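Local coordinates for topoisomerase I-like protein (Leishmania donovani, PDB 2B9S), which probably relaxes supercoiled DNA as the large subunit of a heterodimeric type IB topoisomerase, by transiently cutting and rejoining one strand, at residues D[149-154]-D[230-235]; D[169-174]-D[221-226]; D[285-290]-D[333-338]. All coordinates share one frame; numbering follows the deposited sequence.

Overall arrangement
The three contacts are spread widely over an enzyme bound to DNA, and interaction 2 is nested within the loop that interaction 1 closes. Residues 221-226 run almost directly into 230-235 through the strand 226-229; the centres of these two contacts nevertheless lie 27 Å apart. Interaction 3 follows both along the chain, in the catalytic core, and contains R290, one of four residues that line the vanadate pocket. Its centre is 35 Å from that of interaction 1 and 30 Å from that of interaction 2, with nearest atoms about 18 Å and about 15 Å away. Each of the three comes close to the bound DNA, but only interaction 3 includes a residue of the vanadate pocket.

Interaction 1: residues D[149-154]-D[230-235]; sequences REQVAN and MLAPSS
V152 and L231 form a single antiparallel beta bridge, a non-hydrogen-bonded pair that ties the end of the outermost strand 148-151 to the loop leading into helix 236-266. Two nearly straight backbone bonds flank the pair: A232 N donates to Q151 O (3.0 Å), and A153 N donates to M230 O (2.9 Å). N154 prolongs the pairing with its side chain, OD1 accepting from M230 N at 3.2 Å, while ND2 of the same amide bonds Y228 O; both ends of the amide are thereby engaged, which fixes its rotation.

Apolar contacts flank this backbone pairing. The side chains of E150 and L231 cross at about a right angle, with CB of E150 against CD1 of L231 at 3.7 Å. Beside them, Q151 CB meets A232 CB at 3.7 Å. L231 also reaches C143 and W145 of strand 142-145, so the loop joins the packing of that small sheet.

A third group of interactions is polar and gathers at the start of the helix. The E150 chain is bent at chi2 (-84°), which brings OE1 to within 3.2 Å of S235 CA, while OE2 bonds S236 OG. Its position at the helix N terminus would be expected to stabilise the negative charge. One water draws together E150 OE1, Q151 N and S234 OG. S235, the N-cap residue, closes a type I turn begun at A232. With chi1 at 73°, its OG turns back to A232 O (2.8 Å), which also accepts the turn's backbone bond from S235 N.

Interaction 2: residues D[169-174]-D[221-226]; sequences HPLMGK and SVAGNM. With nucleotides of chain C; nucleotides of chain A.
K174 gives the carbonyl oxygen of V222 a weak hydrogen bond, NZ to O at 3.3 Å. The lysine chain runs extended until its last torsion, where a bend (chi4 -93°) directs the ammonium group at the carbonyl. L171 adds a nonpolar contact to the same oxygen, its CD1 lying 3.7 Å from V222 O. V222 CG1 touches both side chains, 3.9 Å from L171 CD1 and close to K174 CD, and slides past them in the opposite direction.

In 169-174 a type I turn from H169 to M172 overlaps a type II turn from L171 to K174, and the side chains of L171 and K174 both point toward 221-226. G173 takes the third place of the second turn with phi at 94°, where a CB would be pressed against the carbonyl oxygen of the residue before it.

Both loops belong to the DNA-binding fragment, and each meets DNA at one end. The H169 ring accepts a weak bond at ND1 from L171 N, in the ring plane, and presents CD2 edge-on to OP1 of DA14 of chain C at 3.3 Å. M226, bent at its thioether, rests SD on C2' of DG6 of chain A at 3.8 Å.

Interaction 3: residues D[285-290]-D[333-338]; sequences DRLALR and YQNDVA. With VO4 (vanadate ion), chain F; nucleotides of chain B.
With CG anti to its carbonyl carbon (chi1 -62°) and the chain extended beyond it, L287 sends its methyls toward V337. The two side chains meet tip to tip, L287 CD2 lying 3.8 Å from both V337 CG1 and V337 CG2. Y333 has its ring carried anti to the backbone N (chi1 -178°), and it crosses both leucines at about a right angle; L289 CD2 approaches Y333 CZ obliquely at 4.0 Å.

Although no direct hydrogen bond joins the segments, the phenol oxygen of Y333 is shared. N335 ND2 donates to Y333 OH at 3.2 Å, nearly in the plane of the amide. A water 2.7 Å from Y333 OH lies in the plane of the ring, at its edge, and donates to L287 O at 2.9 Å, thus bridging the strand to the backbone of L287.

Beyond this packing the chain reaches the active site. R290 uses two N-H groups on one edge of its guanidinium: NE bonds O2 of the vanadate at 3.0 Å, and NH2 bonds O5' of DA1 of chain B, also at 3.0 Å. That O5' is itself a vanadium ligand (2.0 Å), so the arginine grips both the transition-state mimic and the DNA end bound to it. R386 and H429 also hydrogen-bond the vanadate, and K328 completes its pocket.

In the fold, the contact sets the last part of helix 272-287 and the loop that follows upon the outermost strand 332-338, with F323 of the adjoining strand 320-326 touching L287, Y333 and V337 and helix 384-400 packed against A288.

Interaction 1: residues D[149-154]-D[230-235]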
loop_
_atom_site.group_PDB
_atom_site.type_symbol
_atom_site.label_atom_id
_atom_site.label_comp_id
_atom_site.label_asym_id
_atom_site.label_seq_id
_atom_site.Cartn_x
_atom_site.Cartn_y
_atom_site.Cartn_z
ATOM N N ARG D 149 7.361 -6.700 24.439
ATOM C CA ARG D 149 5.981 -6.460 24.083
ATOM C C ARG D 149 5.948 -5.529 22.857
ATOM O O ARG D 149 6.625 -4.478 22.832
ATOM C CB ARG D 149 5.270 -5.828 25.270
ATOM C CG ARG D 149 3.796 -6.085 25.344
ATOM C CD ARG D 149 3.180 -5.036 26.242
ATOM N NE ARG D 149 1.737 -5.181 26.398
ATOM C CZ ARG D 149 0.943 -4.196 26.814
ATOM N NH1 ARG D 149 1.457 -3.001 27.113
ATOM N NH2 ARG D 149 -0.366 -4.397 26.929
ATOM N N GLU D 150 5.192 -5.934 21.834
ATOM C CA GLU D 150 5.033 -5.129 20.621
ATOM C C GLU D 150 3.557 -5.021 20.251
ATOM O O GLU D 150 2.785 -5.954 20.461
ATOM C CB GLU D 150 5.831 -5.716 19.445
ATOM C CG GLU D 150 7.293 -6.066 19.744
ATOM C CD GLU D 150 8.270 -4.887 19.632
ATOM O OE1 GLU D 150 7.848 -3.713 19.545
ATOM O OE2 GLU D 150 9.492 -5.146 19.654
ATOM N N GLN D 151 3.164 -3.869 19.725
ATOM C CA GLN D 151 1.820 -3.714 19.181
ATOM C C GLN D 151 1.678 -4.531 17.883
ATOM O O GLN D 151 2.613 -4.624 17.099
ATOM C CB GLN D 151 1.504 -2.242 18.919
ATOM C CG GLN D 151 0.464 -1.683 19.845
ATOM C CD GLN D 151 0.435 -0.158 19.873
ATOM O OE1 GLN D 151 1.246 0.507 19.229
ATOM N NE2 GLN D 151 -0.506 0.398 20.630
ATOM N N VAL D 152 0.509 -5.139 17.717
ATOM C CA VAL D 152 0.087 -5.805 16.484
ATOM C C VAL D 152 -0.766 -4.805 15.678
ATOM O O VAL D 152 -1.577 -4.071 16.254
ATOM C CB VAL D 152 -0.718 -7.056 16.814
ATOM C CG1 VAL D 152 -1.040 -7.831 15.574
ATOM C CG2 VAL D 152 0.060 -7.921 17.792
ATOM N N ALA D 153 -0.565 -4.748 14.361
ATOM C CA ALA D 153 -1.228 -3.713 13.552
ATOM C C ALA D 153 -2.653 -4.062 13.116
ATOM O O ALA D 153 -3.599 -3.369 13.491
ATOM C CB ALA D 153 -0.362 -3.282 12.355
ATOM N N ASN D 154 -2.816 -5.124 12.333
ATOM C CA ASN D 154 -4.128 -5.435 11.741
ATOM C C ASN D 154 -4.727 -6.746 12.277
ATOM O O ASN D 154 -5.066 -7.650 11.506
ATOM C CB ASN D 154 -4.045 -5.423 10.195
ATOM C CG ASN D 154 -3.003 -6.409 9.650
ATOM O OD1 ASN D 154 -1.858 -6.447 10.118
ATOM N ND2 ASN D 154 -3.400 -7.215 8.663
ATOM N N MET D 230 0.459 -8.486 10.825
ATOM C CA MET D 230 1.858 -8.146 11.108
ATOM C C MET D 230 1.967 -7.102 12.240
ATOM O O MET D 230 0.948 -6.558 12.693
ATOM C CB MET D 230 2.558 -7.702 9.802
ATOM C CG MET D 230 2.865 -8.902 8.839
ATOM S SD MET D 230 3.899 -8.460 7.448
ATOM C CE MET D 230 3.978 -9.936 6.391
ATOM N N LEU D 231 3.193 -6.817 12.692
ATOM C CA LEU D 231 3.409 -5.853 13.799
ATOM C C LEU D 231 3.199 -4.403 13.380
ATOM O O LEU D 231 3.224 -4.096 12.201
ATOM C CB LEU D 231 4.784 -6.045 14.474
ATOM C CG LEU D 231 5.129 -7.404 15.109
ATOM C CD1 LEU D 231 6.277 -7.274 16.087
ATOM C CD2 LEU D 231 3.953 -8.036 15.805
ATOM N N ALA D 232 2.938 -3.538 14.357
ATOM C CA ALA D 232 2.767 -2.112 14.132
ATOM C C ALA D 232 4.107 -1.475 13.765
ATOM O O ALA D 232 5.154 -2.015 14.098
ATOM C CB ALA D 232 2.174 -1.451 15.373
ATOM N N PRO D 233 4.081 -0.330 13.057
ATOM C CA PRO D 233 5.337 0.332 12.654
ATOM C C PRO D 233 6.222 0.762 13.839
ATOM O O PRO D 233 7.442 0.885 13.670
ATOM C CB PRO D 233 4.867 1.547 11.837
ATOM C CG PRO D 233 3.410 1.315 11.540
ATOM C CD PRO D 233 2.881 0.384 12.582
ATOM N N SER D 234 5.607 0.957 15.018
ATOM C CA SER D 234 6.323 1.231 16.289
ATOM C C SER D 234 7.152 0.061 16.822
ATOM O O SER D 234 7.991 0.239 17.717
ATOM C CB SER D 234 5.362 1.735 17.385
ATOM O OG SER D 234 4.421 0.745 17.788
ATOM N N SER D 235 6.929 -1.134 16.282
ATOM C CA SER D 235 7.691 -2.318 16.702
ATOM C C SER D 235 9.148 -2.276 16.237
ATOM O O SER D 235 9.487 -1.607 15.262
ATOM C CB SER D 235 7.001 -3.616 16.235
ATOM O OG SER D 235 7.152 -3.809 14.838
HETATM O O HOH W 1 5.184 -1.868 19.290
#

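Interaction 2: residues D[169-174]-D[221-226]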
loop_
_atom_site.group_PDB
_atom_site.type_symbol
_atom_site.label_atom_id
_atom_site.label_comp_id
_atom_site.label_asym_id
_atom_site.label_seq_id
_atom_site.Cartn_x
_atom_site.Cartn_y
_atom_site.Cartn_z
ATOM N N HIS D 169 -10.760 -1.186 -12.216
ATOM C CA HIS D 169 -10.565 -2.567 -11.781
ATOM C C HIS D 169 -11.700 -3.468 -12.279
ATOM O O HIS D 169 -12.867 -3.210 -11.972
ATOM C CB HIS D 169 -10.470 -2.662 -10.252
ATOM C CG HIS D 169 -9.619 -3.805 -9.784
ATOM N ND1 HIS D 169 -9.939 -5.123 -10.029
ATOM C CD2 HIS D 169 -8.441 -3.825 -9.125
ATOM C CE1 HIS D 169 -9.001 -5.908 -9.529
ATOM N NE2 HIS D 169 -8.085 -5.144 -8.966
ATOM N N PRO D 170 -11.364 -4.538 -13.035
ATOM C CA PRO D 170 -12.401 -5.414 -13.611
ATOM C C PRO D 170 -13.211 -6.245 -12.590
ATOM O O PRO D 170 -14.283 -6.753 -12.953
ATOM C CB PRO D 170 -11.630 -6.337 -14.585
ATOM C CG PRO D 170 -10.208 -5.985 -14.471
ATOM C CD PRO D 170 -10.002 -4.993 -13.372
ATOM N N LEU D 171 -12.720 -6.341 -11.343
ATOM C CA LEU D 171 -13.375 -7.110 -10.278
ATOM C C LEU D 171 -14.043 -6.213 -9.227
ATOM O O LEU D 171 -14.492 -6.712 -8.198
ATOM C CB LEU D 171 -12.397 -8.104 -9.596
ATOM C CG LEU D 171 -11.514 -9.104 -10.392
ATOM C CD1 LEU D 171 -10.735 -10.050 -9.482
ATOM C CD2 LEU D 171 -12.320 -9.923 -11.405
ATOM N N MET D 172 -14.111 -4.899 -9.448
ATOM C CA MET D 172 -14.808 -4.048 -8.488
ATOM C C MET D 172 -16.272 -4.561 -8.347
ATOM O O MET D 172 -16.884 -4.980 -9.344
ATOM C CB MET D 172 -14.763 -2.575 -8.899
ATOM C CG MET D 172 -15.490 -2.272 -10.206
ATOM S SD MET D 172 -15.786 -0.518 -10.438
ATOM C CE MET D 172 -14.100 0.103 -10.572
ATOM N N GLY D 173 -16.785 -4.585 -7.114
ATOM C CA GLY D 173 -18.143 -5.067 -6.827
ATOM C C GLY D 173 -18.220 -6.528 -6.439
ATOM O O GLY D 173 -19.201 -6.951 -5.850
ATOM N N LYS D 174 -17.202 -7.311 -6.791
ATOM C CA LYS D 174 -17.155 -8.716 -6.421
ATOM C C LYS D 174 -17.147 -8.920 -4.893
ATOM O O LYS D 174 -16.553 -8.119 -4.141
ATOM C CB LYS D 174 -15.940 -9.380 -7.055
ATOM C CG LYS D 174 -15.840 -10.904 -6.836
ATOM C CD LYS D 174 -14.556 -11.366 -7.435
ATOM C CE LYS D 174 -14.636 -12.789 -7.904
ATOM N NZ LYS D 174 -14.184 -13.725 -6.881
ATOM N N SER D 221 -10.661 -13.979 -0.950
ATOM C CA SER D 221 -11.514 -14.625 -1.957
ATOM C C SER D 221 -11.658 -13.897 -3.296
ATOM O O SER D 221 -12.019 -14.521 -4.295
ATOM C CB SER D 221 -12.899 -14.905 -1.388
ATOM O OG SER D 221 -13.587 -13.694 -1.130
ATOM N N VAL D 222 -11.392 -12.595 -3.324
ATOM C CA VAL D 222 -11.525 -11.815 -4.566
ATOM C C VAL D 222 -10.590 -12.338 -5.686
ATOM O O VAL D 222 -11.049 -12.618 -6.781
ATOM C CB VAL D 222 -11.329 -10.297 -4.321
ATOM C CG1 VAL D 222 -11.337 -9.524 -5.621
ATOM C CG2 VAL D 222 -12.404 -9.752 -3.382
ATOM N N ALA D 223 -9.297 -12.493 -5.374
ATOM C CA ALA D 223 -8.257 -12.886 -6.337
ATOM C C ALA D 223 -7.252 -13.905 -5.741
ATOM O O ALA D 223 -6.249 -14.248 -6.392
ATOM C CB ALA D 223 -7.516 -11.630 -6.862
ATOM N N GLY D 224 -7.518 -14.408 -4.530
ATOM C CA GLY D 224 -6.605 -15.364 -3.870
ATOM C C GLY D 224 -5.355 -14.734 -3.266
ATOM O O GLY D 224 -4.384 -15.426 -2.989
ATOM N N ASN D 225 -5.384 -13.412 -3.064
ATOM C CA ASN D 225 -4.272 -12.666 -2.494
ATOM C C ASN D 225 -4.061 -12.995 -1.019
ATOM O O ASN D 225 -5.014 -12.977 -0.212
ATOM C CB ASN D 225 -4.529 -11.156 -2.637
ATOM C CG ASN D 225 -4.275 -10.642 -4.049
ATOM O OD1 ASN D 225 -3.553 -11.260 -4.828
ATOM N ND2 ASN D 225 -4.866 -9.507 -4.374
ATOM N N MET D 226 -2.814 -13.270 -0.666
ATOM C CA MET D 226 -2.454 -13.572 0.714
ATOM C C MET D 226 -2.427 -12.313 1.595
ATOM O O MET D 226 -1.786 -11.316 1.248
ATOM C CB MET D 226 -1.126 -14.322 0.760
ATOM C CG MET D 226 -1.170 -15.668 0.006
ATOM S SD MET D 226 0.448 -16.466 -0.234
ATOM C CE MET D 226 0.576 -17.272 1.352
ATOM P P DA C 14 -6.657 -2.549 -5.839
ATOM O OP1 DA C 14 -7.322 -1.746 -6.880
ATOM O OP2 DA C 14 -6.694 -4.003 -5.970
ATOM O "O5'" DA C 14 -5.166 -2.062 -5.608
ATOM C "C5'" DA C 14 -4.750 -0.711 -5.859
ATOM C "C4'" DA C 14 -3.232 -0.704 -5.876
ATOM O "O4'" DA C 14 -2.698 -1.190 -4.608
ATOM C "C3'" DA C 14 -2.641 -1.643 -6.907
ATOM O "O3'" DA C 14 -1.520 -0.993 -7.486
ATOM C "C2'" DA C 14 -2.227 -2.879 -6.088
ATOM C "C1'" DA C 14 -1.729 -2.222 -4.800
ATOM N N9 DA C 14 -1.612 -3.101 -3.613
ATOM C C8 DA C 14 -2.472 -4.090 -3.178
ATOM N N7 DA C 14 -2.098 -4.704 -2.054
ATOM C C5 DA C 14 -0.888 -4.078 -1.743
ATOM C C6 DA C 14 0.043 -4.228 -0.681
ATOM N N6 DA C 14 -0.060 -5.109 0.323
ATOM N N1 DA C 14 1.138 -3.440 -0.676
ATOM C C2 DA C 14 1.293 -2.524 -1.644
ATOM N N3 DA C 14 0.477 -2.288 -2.685
ATOM C C4 DA C 14 -0.595 -3.096 -2.681
ATOM P P DG A 6 2.453 -20.670 -1.211
ATOM O OP1 DG A 6 2.994 -21.879 -0.558
ATOM O OP2 DG A 6 1.023 -20.347 -1.190
ATOM O "O5'" DG A 6 3.284 -19.417 -0.647
ATOM C "C5'" DG A 6 4.714 -19.376 -0.655
ATOM C "C4'" DG A 6 5.182 -17.976 -0.298
ATOM O "O4'" DG A 6 5.100 -17.075 -1.427
ATOM C "C3'" DG A 6 4.393 -17.282 0.801
ATOM O "O3'" DG A 6 5.263 -17.330 1.944
ATOM C "C2'" DG A 6 4.177 -15.844 0.290
ATOM C "C1'" DG A 6 5.082 -15.747 -0.936
ATOM N N9 DG A 6 4.589 -14.916 -2.043
ATOM C C8 DG A 6 3.358 -14.965 -2.682
ATOM N N7 DG A 6 3.246 -14.067 -3.648
ATOM C C5 DG A 6 4.473 -13.402 -3.642
ATOM C C6 DG A 6 4.969 -12.364 -4.439
ATOM O O6 DG A 6 4.395 -11.797 -5.362
ATOM N N1 DG A 6 6.265 -11.958 -4.093
ATOM C C2 DG A 6 7.007 -12.517 -3.086
ATOM N N2 DG A 6 8.246 -12.037 -2.856
ATOM N N3 DG A 6 6.559 -13.498 -2.344
ATOM C C4 DG A 6 5.300 -13.897 -2.670
#

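Interaction 3: residues D[285-290]-D[333-338]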
loop_
_atom_site.group_PDB
_atom_site.type_symbol
_atom_site.label_atom_id
_atom_site.label_comp_id
_atom_site.label_asym_id
_atom_site.label_seq_id
_atom_site.Cartn_x
_atom_site.Cartn_y
_atom_site.Cartn_z
ATOM N N ASP D 285 16.272 6.353 -12.218
ATOM C CA ASP D 285 17.201 7.279 -11.576
ATOM C C ASP D 285 16.709 8.729 -11.601
ATOM O O ASP D 285 16.525 9.333 -10.537
ATOM C CB ASP D 285 18.590 7.171 -12.220
ATOM C CG ASP D 285 19.585 8.210 -11.691
ATOM O OD1 ASP D 285 19.317 8.881 -10.673
ATOM O OD2 ASP D 285 20.651 8.348 -12.312
ATOM N N ARG D 286 16.487 9.283 -12.798
ATOM C CA ARG D 286 16.278 10.735 -12.923
ATOM C C ARG D 286 14.864 11.176 -12.591
ATOM O O ARG D 286 14.667 12.280 -12.080
ATOM C CB ARG D 286 16.692 11.274 -14.313
ATOM C CG ARG D 286 18.125 10.991 -14.773
ATOM C CD ARG D 286 19.172 10.971 -13.650
ATOM N NE ARG D 286 19.414 12.261 -13.000
ATOM C CZ ARG D 286 20.608 12.849 -12.883
ATOM N NH1 ARG D 286 21.712 12.283 -13.373
ATOM N NH2 ARG D 286 20.703 14.016 -12.264
ATOM N N LEU D 287 13.894 10.306 -12.875
ATOM C CA LEU D 287 12.469 10.604 -12.696
ATOM C C LEU D 287 11.794 9.856 -11.544
ATOM O O LEU D 287 10.605 10.071 -11.292
ATOM C CB LEU D 287 11.692 10.303 -13.994
ATOM C CG LEU D 287 12.003 11.058 -15.283
ATOM C CD1 LEU D 287 11.045 10.597 -16.335
ATOM C CD2 LEU D 287 11.895 12.562 -15.059
ATOM N N ALA D 288 12.545 8.981 -10.876
ATOM C CA ALA D 288 12.058 8.107 -9.787
ATOM C C ALA D 288 10.776 7.313 -10.112
ATOM O O ALA D 288 9.875 7.228 -9.284
ATOM C CB ALA D 288 11.926 8.892 -8.433
ATOM N N LEU D 289 10.693 6.740 -11.315
ATOM C CA LEU D 289 9.562 5.858 -11.655
ATOM C C LEU D 289 9.644 4.537 -10.884
ATOM O O LEU D 289 10.746 4.030 -10.580
ATOM C CB LEU D 289 9.506 5.554 -13.171
ATOM C CG LEU D 289 9.470 6.700 -14.199
ATOM C CD1 LEU D 289 9.087 6.180 -15.616
ATOM C CD2 LEU D 289 8.569 7.853 -13.785
ATOM N N ARG D 290 8.482 3.971 -10.577
ATOM C CA ARG D 290 8.442 2.590 -10.119
ATOM C C ARG D 290 8.804 1.699 -11.311
ATOM O O ARG D 290 8.585 2.076 -12.462
ATOM C CB ARG D 290 7.073 2.234 -9.555
ATOM C CG ARG D 290 6.618 3.139 -8.412
ATOM C CD ARG D 290 5.160 2.922 -8.177
ATOM N NE ARG D 290 4.551 3.719 -7.111
ATOM C CZ ARG D 290 3.778 4.776 -7.311
ATOM N NH1 ARG D 290 3.581 5.228 -8.539
ATOM N NH2 ARG D 290 3.198 5.395 -6.279
ATOM N N TYR D 333 0.245 10.101 -14.060
ATOM C CA TYR D 333 1.538 10.734 -14.118
ATOM C C TYR D 333 1.568 11.549 -15.415
ATOM O O TYR D 333 1.427 10.985 -16.506
ATOM C CB TYR D 333 2.647 9.677 -14.087
ATOM C CG TYR D 333 4.044 10.253 -14.096
ATOM C CD1 TYR D 333 4.640 10.657 -15.298
ATOM C CD2 TYR D 333 4.771 10.400 -12.918
ATOM C CE1 TYR D 333 5.904 11.178 -15.336
ATOM C CE2 TYR D 333 6.055 10.931 -12.941
ATOM C CZ TYR D 333 6.619 11.317 -14.167
ATOM O OH TYR D 333 7.887 11.852 -14.247
ATOM N N GLN D 334 1.724 12.867 -15.272
ATOM C CA GLN D 334 1.823 13.802 -16.386
ATOM C C GLN D 334 3.067 14.628 -16.173
ATOM O O GLN D 334 3.210 15.286 -15.140
ATOM C CB GLN D 334 0.613 14.736 -16.431
ATOM C CG GLN D 334 -0.615 14.135 -17.079
ATOM C CD GLN D 334 -1.813 15.068 -17.042
ATOM O OE1 GLN D 334 -2.374 15.350 -15.977
ATOM N NE2 GLN D 334 -2.229 15.525 -18.206
ATOM N N ASN D 335 3.978 14.572 -17.139
ATOM C CA ASN D 335 5.232 15.300 -17.057
ATOM C C ASN D 335 5.864 15.502 -18.417
ATOM O O ASN D 335 5.955 14.555 -19.210
ATOM C CB ASN D 335 6.228 14.578 -16.135
ATOM C CG ASN D 335 7.298 15.515 -15.566
ATOM O OD1 ASN D 335 7.198 16.746 -15.674
ATOM N ND2 ASN D 335 8.314 14.933 -14.939
ATOM N N ASP D 336 6.302 16.739 -18.670
ATOM C CA ASP D 336 7.153 17.061 -19.827
ATOM C C ASP D 336 8.594 17.090 -19.372
ATOM O O ASP D 336 8.944 17.858 -18.477
ATOM C CB ASP D 336 6.777 18.414 -20.424
ATOM C CG ASP D 336 5.433 18.395 -21.105
ATOM O OD1 ASP D 336 5.018 19.464 -21.591
ATOM O OD2 ASP D 336 4.791 17.323 -21.165
ATOM N N VAL D 337 9.417 16.237 -19.973
ATOM C CA VAL D 337 10.774 16.000 -19.498
ATOM C C VAL D 337 11.776 16.228 -20.623
ATOM O O VAL D 337 11.675 15.606 -21.694
ATOM C CB VAL D 337 10.961 14.536 -18.947
ATOM C CG1 VAL D 337 12.353 14.337 -18.353
ATOM C CG2 VAL D 337 9.912 14.210 -17.902
ATOM N N ALA D 338 12.741 17.116 -20.371
ATOM C CA ALA D 338 13.841 17.347 -21.280
ATOM C C ALA D 338 14.892 16.285 -21.016
ATOM O O ALA D 338 15.472 16.232 -19.932
ATOM C CB ALA D 338 14.412 18.750 -21.076
HETATM V V VO4 F . 5.181 4.405 -3.258
HETATM O O1 VO4 F . 5.054 6.072 -3.736
HETATM O O2 VO4 F . 5.742 3.152 -4.365
ATOM O "O5'" DA B 1 3.211 4.119 -3.560
ATOM C "C5'" DA B 1 2.431 5.127 -2.932
ATOM C "C4'" DA B 1 0.977 4.787 -3.044
ATOM O "O4'" DA B 1 0.661 3.621 -2.248
ATOM C "C3'" DA B 1 0.139 5.888 -2.472
ATOM O "O3'" DA B 1 -0.087 6.831 -3.510
ATOM C "C2'" DA B 1 -1.120 5.160 -1.999
ATOM C "C1'" DA B 1 -0.648 3.764 -1.679
ATOM N N9 DA B 1 -0.516 3.368 -0.271
ATOM C C8 DA B 1 0.600 3.549 0.506
ATOM N N7 DA B 1 0.515 3.063 1.717
ATOM C C5 DA B 1 -0.759 2.507 1.754
ATOM C C6 DA B 1 -1.471 1.825 2.768
ATOM N N6 DA B 1 -0.963 1.565 3.992
ATOM N N1 DA B 1 -2.718 1.401 2.465
ATOM C C2 DA B 1 -3.230 1.632 1.255
ATOM N N3 DA B 1 -2.666 2.282 0.244
ATOM C C4 DA B 1 -1.414 2.684 0.536
HETATM O O HOH W 2 9.124 12.460 -11.966
#